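Local structure of type II restriction enzyme MunI (Mycoplasma, 1D02) at residues 100-105 / 154-159; 144-149 / 174-179. The protein recognises the double-stranded DNA sequence 5'-CAATTG-3' as a homodimer and cleaves it after the first cytosine. The protein carries 1 engineered substitution. All coordinates share one frame; numbering follows the deposited sequence.

Contact 1 (100-105 / 154-159); sequences KRQDGW and GDITRD. With nucleotides of chain A.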
# COMPACT_ATOMS: atom_id res chain seq x y z
N LYS D 100 -6.84 10.43 3.84
CA LYS D 100 -5.96 10.77 2.73
C LYS D 100 -6.57 11.92 1.95
O LYS D 100 -7.60 11.76 1.31
CB LYS D 100 -5.75 9.53 1.85
CG LYS D 100 -4.77 8.52 2.47
CD LYS D 100 -3.36 9.14 2.51
CE LYS D 100 -2.42 8.44 3.49
NZ LYS D 100 -2.82 8.65 4.90
N ARG D 101 -5.96 13.09 2.04
CA ARG D 101 -6.46 14.28 1.34
C ARG D 101 -5.59 14.48 0.12
O ARG D 101 -4.36 14.39 0.23
CB ARG D 101 -6.34 15.53 2.22
CG ARG D 101 -6.88 15.33 3.63
CD ARG D 101 -6.76 16.60 4.50
NE ARG D 101 -7.07 16.33 5.92
CZ ARG D 101 -6.22 15.75 6.77
NH1 ARG D 101 -5.00 15.40 6.38
NH2 ARG D 101 -6.59 15.51 8.03
N GLN D 102 -6.19 14.74 -1.02
CA GLN D 102 -5.37 14.95 -2.23
C GLN D 102 -6.14 15.67 -3.32
O GLN D 102 -7.38 15.58 -3.38
CB GLN D 102 -4.89 13.59 -2.77
CG GLN D 102 -3.78 13.65 -3.85
CD GLN D 102 -3.10 12.30 -4.02
OE1 GLN D 102 -3.13 11.67 -5.10
NE2 GLN D 102 -2.49 11.83 -2.94
N ASP D 103 -5.41 16.41 -4.15
CA ASP D 103 -6.04 17.12 -5.26
C ASP D 103 -6.48 16.12 -6.32
O ASP D 103 -6.31 14.91 -6.16
CB ASP D 103 -5.08 18.15 -5.85
CG ASP D 103 -4.80 19.30 -4.90
OD1 ASP D 103 -5.70 19.64 -4.10
OD2 ASP D 103 -3.69 19.88 -4.96
N GLY D 104 -7.08 16.63 -7.40
CA GLY D 104 -7.55 15.74 -8.45
C GLY D 104 -8.03 16.47 -9.69
O GLY D 104 -8.20 17.68 -9.71
N TRP D 105 -8.23 15.70 -10.75
CA TRP D 105 -8.73 16.25 -12.00
C TRP D 105 -10.24 16.39 -11.88
O TRP D 105 -10.98 15.39 -11.85
CB TRP D 105 -8.33 15.28 -13.12
CG TRP D 105 -8.96 15.50 -14.45
CD1 TRP D 105 -9.29 16.69 -15.03
CD2 TRP D 105 -9.23 14.49 -15.41
NE1 TRP D 105 -9.75 16.47 -16.31
CE2 TRP D 105 -9.72 15.13 -16.57
CE3 TRP D 105 -9.11 13.09 -15.41
CZ2 TRP D 105 -10.09 14.42 -17.72
CZ3 TRP D 105 -9.47 12.38 -16.56
CH2 TRP D 105 -9.96 13.05 -17.69
N GLY D 154 -10.87 15.83 -0.44
CA GLY D 154 -10.24 16.66 -1.47
C GLY D 154 -10.76 16.35 -2.86
O GLY D 154 -11.63 15.49 -3.05
N ASP D 155 -10.22 17.04 -3.86
CA ASP D 155 -10.69 16.79 -5.23
C ASP D 155 -10.46 15.36 -5.72
O ASP D 155 -11.11 14.91 -6.67
CB ASP D 155 -10.06 17.83 -6.17
CG ASP D 155 -10.70 19.19 -6.03
OD1 ASP D 155 -10.08 20.20 -6.43
OD2 ASP D 155 -11.83 19.26 -5.53
N ILE D 156 -9.55 14.62 -5.08
CA ILE D 156 -9.34 13.23 -5.51
C ILE D 156 -10.65 12.46 -5.47
O ILE D 156 -10.88 11.57 -6.29
CB ILE D 156 -8.27 12.52 -4.63
CG1 ILE D 156 -8.02 11.09 -5.12
CG2 ILE D 156 -8.70 12.52 -3.16
CD1 ILE D 156 -6.86 10.36 -4.36
N THR D 157 -11.53 12.83 -4.55
CA THR D 157 -12.81 12.11 -4.39
C THR D 157 -13.77 12.27 -5.54
O THR D 157 -14.79 11.58 -5.60
CB THR D 157 -13.56 12.54 -3.12
OG1 THR D 157 -13.87 13.93 -3.21
CG2 THR D 157 -12.72 12.31 -1.88
N ARG D 158 -13.47 13.18 -6.46
CA ARG D 158 -14.36 13.39 -7.61
C ARG D 158 -13.61 13.21 -8.93
O ARG D 158 -14.15 13.46 -10.00
CB ARG D 158 -14.98 14.79 -7.54
CG ARG D 158 -15.90 15.00 -6.30
CD ARG D 158 -16.67 16.33 -6.36
NE ARG D 158 -17.54 16.39 -7.53
CZ ARG D 158 -17.28 17.13 -8.61
NH1 ARG D 158 -16.18 17.88 -8.67
NH2 ARG D 158 -18.11 17.09 -9.65
N ASP D 159 -12.36 12.79 -8.84
CA ASP D 159 -11.51 12.59 -10.03
C ASP D 159 -11.94 11.26 -10.65
O ASP D 159 -11.91 10.22 -9.99
CB ASP D 159 -10.05 12.56 -9.54
CG ASP D 159 -9.05 12.27 -10.64
OD1 ASP D 159 -9.25 11.28 -11.39
OD2 ASP D 159 -8.04 13.02 -10.73
P DT A 6 -1.92 17.38 -2.49
OP1 DT A 6 -2.63 18.09 -1.39
OP2 DT A 6 -2.70 16.78 -3.60
O5' DT A 6 -0.84 18.36 -3.11
C5' DT A 6 -0.15 19.24 -2.25
C4' DT A 6 1.32 19.23 -2.58
O4' DT A 6 1.90 17.96 -2.21
C3' DT A 6 1.62 19.41 -4.06
O3' DT A 6 1.87 20.78 -4.34
C2' DT A 6 2.86 18.57 -4.29
C1' DT A 6 3.01 17.67 -3.07
N1 DT A 6 2.87 16.26 -3.48
C2 DT A 6 4.00 15.47 -3.58
O2 DT A 6 5.12 15.87 -3.31
N3 DT A 6 3.76 14.18 -4.00
C4 DT A 6 2.54 13.63 -4.32
O4 DT A 6 2.47 12.46 -4.70
C5 DT A 6 1.40 14.52 -4.18
C7 DT A 6 0.04 14.02 -4.49
C6 DT A 6 1.63 15.77 -3.77
P DA A 5 -2.24 16.77 3.91
OP1 DA A 5 -2.37 18.24 4.08
OP2 DA A 5 -3.41 15.91 4.11
O5' DA A 5 -1.68 16.37 2.46
C5' DA A 5 -1.06 17.31 1.62
C4' DA A 5 -0.41 16.63 0.43
O4' DA A 5 0.68 15.80 0.87
C3' DA A 5 -1.25 15.77 -0.53
O3' DA A 5 -1.02 16.22 -1.86
C2' DA A 5 -0.59 14.40 -0.44
C1' DA A 5 0.84 14.80 -0.10
N9 DA A 5 1.72 13.77 0.45
C8 DA A 5 1.38 12.71 1.26
N7 DA A 5 2.40 11.96 1.59
C5 DA A 5 3.47 12.54 0.95
C6 DA A 5 4.85 12.20 0.90
N6 DA A 5 5.38 11.15 1.53
N1 DA A 5 5.66 12.99 0.16
C2 DA A 5 5.12 14.03 -0.48
N3 DA A 5 3.85 14.45 -0.51
C4 DA A 5 3.07 13.66 0.24
P DA A 4 -0.79 11.07 7.02
OP1 DA A 4 -2.24 11.22 7.32
OP2 DA A 4 -0.34 10.04 6.04
O5' DA A 4 -0.27 12.49 6.52
C5' DA A 4 -0.44 13.65 7.31
C4' DA A 4 -0.07 14.88 6.51
O4' DA A 4 1.35 14.91 6.25
C3' DA A 4 -0.75 14.99 5.16
O3' DA A 4 -1.06 16.37 4.93
C2' DA A 4 0.30 14.46 4.19
C1' DA A 4 1.61 14.88 4.85
N9 DA A 4 2.76 13.99 4.65
C8 DA A 4 2.85 12.65 4.94
N7 DA A 4 4.05 12.15 4.78
C5 DA A 4 4.80 13.22 4.32
C6 DA A 4 6.17 13.36 4.01
N6 DA A 4 7.05 12.36 4.11
N1 DA A 4 6.61 14.57 3.61
C2 DA A 4 5.73 15.58 3.54
N3 DA A 4 4.42 15.58 3.81
C4 DA A 4 4.02 14.36 4.21
O HOH W 1 -8.37 19.09 -3.22
O HOH W 2 -7.65 19.53 -7.74

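Contact 2 (144-149 / 174-179); sequences EILPFW and QDNYFM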
# COMPACT_ATOMS: atom_id res chain seq x y z
N GLU D 144 -14.77 -11.01 6.04
CA GLU D 144 -15.37 -10.22 4.98
C GLU D 144 -15.13 -8.72 5.06
O GLU D 144 -15.53 -7.97 4.16
CB GLU D 144 -16.88 -10.50 4.89
CG GLU D 144 -17.72 -9.90 5.98
CD GLU D 144 -17.82 -10.77 7.23
OE1 GLU D 144 -18.68 -10.44 8.07
OE2 GLU D 144 -17.06 -11.75 7.39
N ILE D 145 -14.46 -8.28 6.11
CA ILE D 145 -14.16 -6.86 6.26
C ILE D 145 -12.69 -6.74 6.66
O ILE D 145 -12.15 -7.64 7.29
CB ILE D 145 -15.05 -6.23 7.37
CG1 ILE D 145 -15.11 -4.74 7.17
CG2 ILE D 145 -14.54 -6.58 8.77
CD1 ILE D 145 -16.05 -4.35 6.04
N LEU D 146 -12.04 -5.64 6.25
CA LEU D 146 -10.66 -5.39 6.65
C LEU D 146 -10.74 -4.60 7.96
O LEU D 146 -11.73 -3.92 8.22
CB LEU D 146 -9.92 -4.59 5.58
CG LEU D 146 -9.93 -5.32 4.22
CD1 LEU D 146 -9.07 -4.55 3.21
CD2 LEU D 146 -9.39 -6.75 4.38
N PRO D 147 -9.69 -4.65 8.79
CA PRO D 147 -9.65 -3.96 10.09
C PRO D 147 -9.37 -2.47 10.09
O PRO D 147 -9.14 -1.90 11.15
CB PRO D 147 -8.57 -4.74 10.84
CG PRO D 147 -7.59 -5.06 9.72
CD PRO D 147 -8.49 -5.49 8.58
N PHE D 148 -9.38 -1.85 8.92
CA PHE D 148 -9.10 -0.41 8.84
C PHE D 148 -10.11 0.27 7.94
O PHE D 148 -10.84 -0.38 7.19
CB PHE D 148 -7.69 -0.18 8.29
CG PHE D 148 -7.48 -0.73 6.90
CD1 PHE D 148 -7.80 0.03 5.78
CD2 PHE D 148 -6.97 -2.01 6.71
CE1 PHE D 148 -7.61 -0.47 4.49
CE2 PHE D 148 -6.77 -2.53 5.43
CZ PHE D 148 -7.09 -1.77 4.31
N TRP D 149 -10.15 1.60 8.03
CA TRP D 149 -11.06 2.38 7.21
C TRP D 149 -10.30 3.61 6.74
O TRP D 149 -9.83 4.40 7.56
CB TRP D 149 -12.27 2.79 8.06
CG TRP D 149 -13.31 3.59 7.33
CD1 TRP D 149 -13.64 3.50 6.01
CD2 TRP D 149 -14.22 4.53 7.91
NE1 TRP D 149 -14.71 4.33 5.73
CE2 TRP D 149 -15.08 4.97 6.88
CE3 TRP D 149 -14.40 5.04 9.21
CZ2 TRP D 149 -16.11 5.90 7.10
CZ3 TRP D 149 -15.42 5.96 9.43
CH2 TRP D 149 -16.26 6.38 8.38
N GLN D 174 -15.22 -3.03 -0.63
CA GLN D 174 -15.62 -1.66 -0.91
C GLN D 174 -15.97 -0.82 0.30
O GLN D 174 -15.78 0.39 0.28
CB GLN D 174 -16.81 -1.63 -1.88
CG GLN D 174 -16.47 -2.09 -3.27
CD GLN D 174 -15.43 -1.21 -3.93
OE1 GLN D 174 -15.64 -0.01 -4.10
NE2 GLN D 174 -14.31 -1.80 -4.33
N ASP D 175 -16.43 -1.45 1.38
CA ASP D 175 -16.82 -0.67 2.55
C ASP D 175 -15.66 -0.21 3.42
O ASP D 175 -15.87 0.52 4.38
CB ASP D 175 -17.82 -1.46 3.41
CG ASP D 175 -19.12 -1.77 2.68
OD1 ASP D 175 -19.43 -1.12 1.66
OD2 ASP D 175 -19.85 -2.68 3.14
N ASN D 176 -14.44 -0.66 3.08
CA ASN D 176 -13.27 -0.27 3.85
C ASN D 176 -12.65 1.08 3.47
O ASN D 176 -11.61 1.46 3.98
CB ASN D 176 -12.24 -1.41 3.84
CG ASN D 176 -12.65 -2.53 4.79
OD1 ASN D 176 -13.00 -3.62 4.36
ND2 ASN D 176 -12.66 -2.22 6.08
N TYR D 177 -13.31 1.80 2.55
CA TYR D 177 -12.88 3.17 2.28
C TYR D 177 -14.14 4.00 2.11
O TYR D 177 -15.22 3.45 1.89
CB TYR D 177 -12.01 3.29 1.02
CG TYR D 177 -12.77 3.12 -0.27
CD1 TYR D 177 -13.34 4.22 -0.92
CD2 TYR D 177 -12.92 1.87 -0.84
CE1 TYR D 177 -14.04 4.07 -2.10
CE2 TYR D 177 -13.61 1.69 -2.02
CZ TYR D 177 -14.17 2.79 -2.65
OH TYR D 177 -14.84 2.59 -3.83
N PHE D 178 -14.02 5.32 2.26
CA PHE D 178 -15.17 6.20 2.03
C PHE D 178 -14.65 7.48 1.40
O PHE D 178 -13.62 8.02 1.83
CB PHE D 178 -15.89 6.54 3.34
CG PHE D 178 -16.99 7.56 3.17
CD1 PHE D 178 -18.22 7.22 2.58
CD2 PHE D 178 -16.80 8.88 3.59
CE1 PHE D 178 -19.24 8.17 2.43
CE2 PHE D 178 -17.81 9.83 3.44
CZ PHE D 178 -19.02 9.48 2.87
N MET D 179 -15.35 7.96 0.38
CA MET D 179 -14.99 9.19 -0.34
C MET D 179 -15.84 10.31 0.26
O MET D 179 -17.04 10.39 -0.02
CB MET D 179 -15.33 9.06 -1.83
CG MET D 179 -14.63 7.93 -2.54
SD MET D 179 -12.95 8.41 -2.94
CE MET D 179 -12.35 6.96 -3.79

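Contact 1 (100-105 / 154-159)
The D159 carboxylate divides its two oxygens: OD2 accepts W105 N at 2.7 Å with a nearly straight N-H...O angle of 167°, while OD1 caps K161 N and R162 N at the start of helix 160-170. The W105 donor approaches from above the carboxylate plane, 39° out of it. The extended first torsion of D159 (chi1 176°) also sets OD2 against W105 CB. Nearer the strand, I156 N donates to Q102 O at 2.9 Å, and I156 CG2 lies 3.3 Å from that same oxygen. D155 CB rests 3.4 Å from G104 N. Two waters bridge the same gap, one linking D103 OD1 to D155 N, the other G104 N to D155 OD1.

K100, next to last in strand 93-101, is the lysine of an E-I-K sequence, consistent with the E-X-K signature of the PDDEXK nuclease clan. From K100 to D103 the polypeptide follows three successive phosphates of DNA chain A: K100 NZ bonds DA4 OP2 at 3.1 Å. The R101 guanidinium meets DA5 OP2 in its own plane, with NH1 as donor at 2.8 Å, and D103 N gives an almost linear bond to DT6 OP2, also 2.8 Å. At the far end of the segment, the W105 ring meets F67 of the second subunit edge-to-face.

Contact 2 (144-149 / 174-179)
N176 turns its CG anti to its own carbonyl carbon (chi1 -76°), which swings the amide across to the backbone of L146 and F148; W149, with CG anti to the backbone N, and F178 lie side by side, their side chains pointing the same way. The amide uses both its ends. OD1 accepts L146 N at 2.9 Å with an N-H...O angle of 166°, the donor tilted from the carbonyl plane. ND2 gives one bond to F148 O at 2.8 Å, arriving nearly in line with that C=O, and a second, weak one to L146 O at 2.9 Å, bent to 127°. Around these bonds the apolar surroundings close in: L146 CB lies 3.5 Å from OD1 and its side chain crosses that of N176 at about a right angle, while I145 CD1 comes to 3.6 Å from the same oxygen.

The amide sits where strands 148-153 and 177-180 begin to pair in parallel, two strands of a beta-alpha-beta unit connected through helix 160-170. Backbone bonds tie N176 and F178 to V150, and W149 CA makes a CA-H...O contact of 3.4 Å with N176 O. The edge of the indole is directed at the backbone joining N176 to Y177, and its NE1 lies 3.5 Å from F178 CB; helix 186-197 covers both aromatic side chains, and H192 meets both rings.

The orientation of the buried amide is fixed by its bonds: the assignment of OD1 and ND2 rests mainly on L146 N and F148 O. Just ahead of the strand, L146 N is thus firmly bonded and L146 O only weakly.

How the contacts relate
The four segments alternate along the chain, in the order 100-105, 144-149, 154-159, 174-179, so contact 1 and contact 2 are interlocked in sequence. Their centres are 18 Å apart, yet they meet directly where T157 CA packs on M179 SD at 4.0 Å. Strand 148-153 joins them: contact 2 lies at its start, contact 1 just past its end. Neighbouring strand 93-101 leads into contact 1, and strand 177-180 leaves contact 2, all three running parallel in one sheet. Helix 160-170 follows contact 1 directly and leads back toward contact 2. The end of strand 93-101 and the loop after it meet the DNA backbone, while contact 2 lies buried, its nearest atom about 10 Å away.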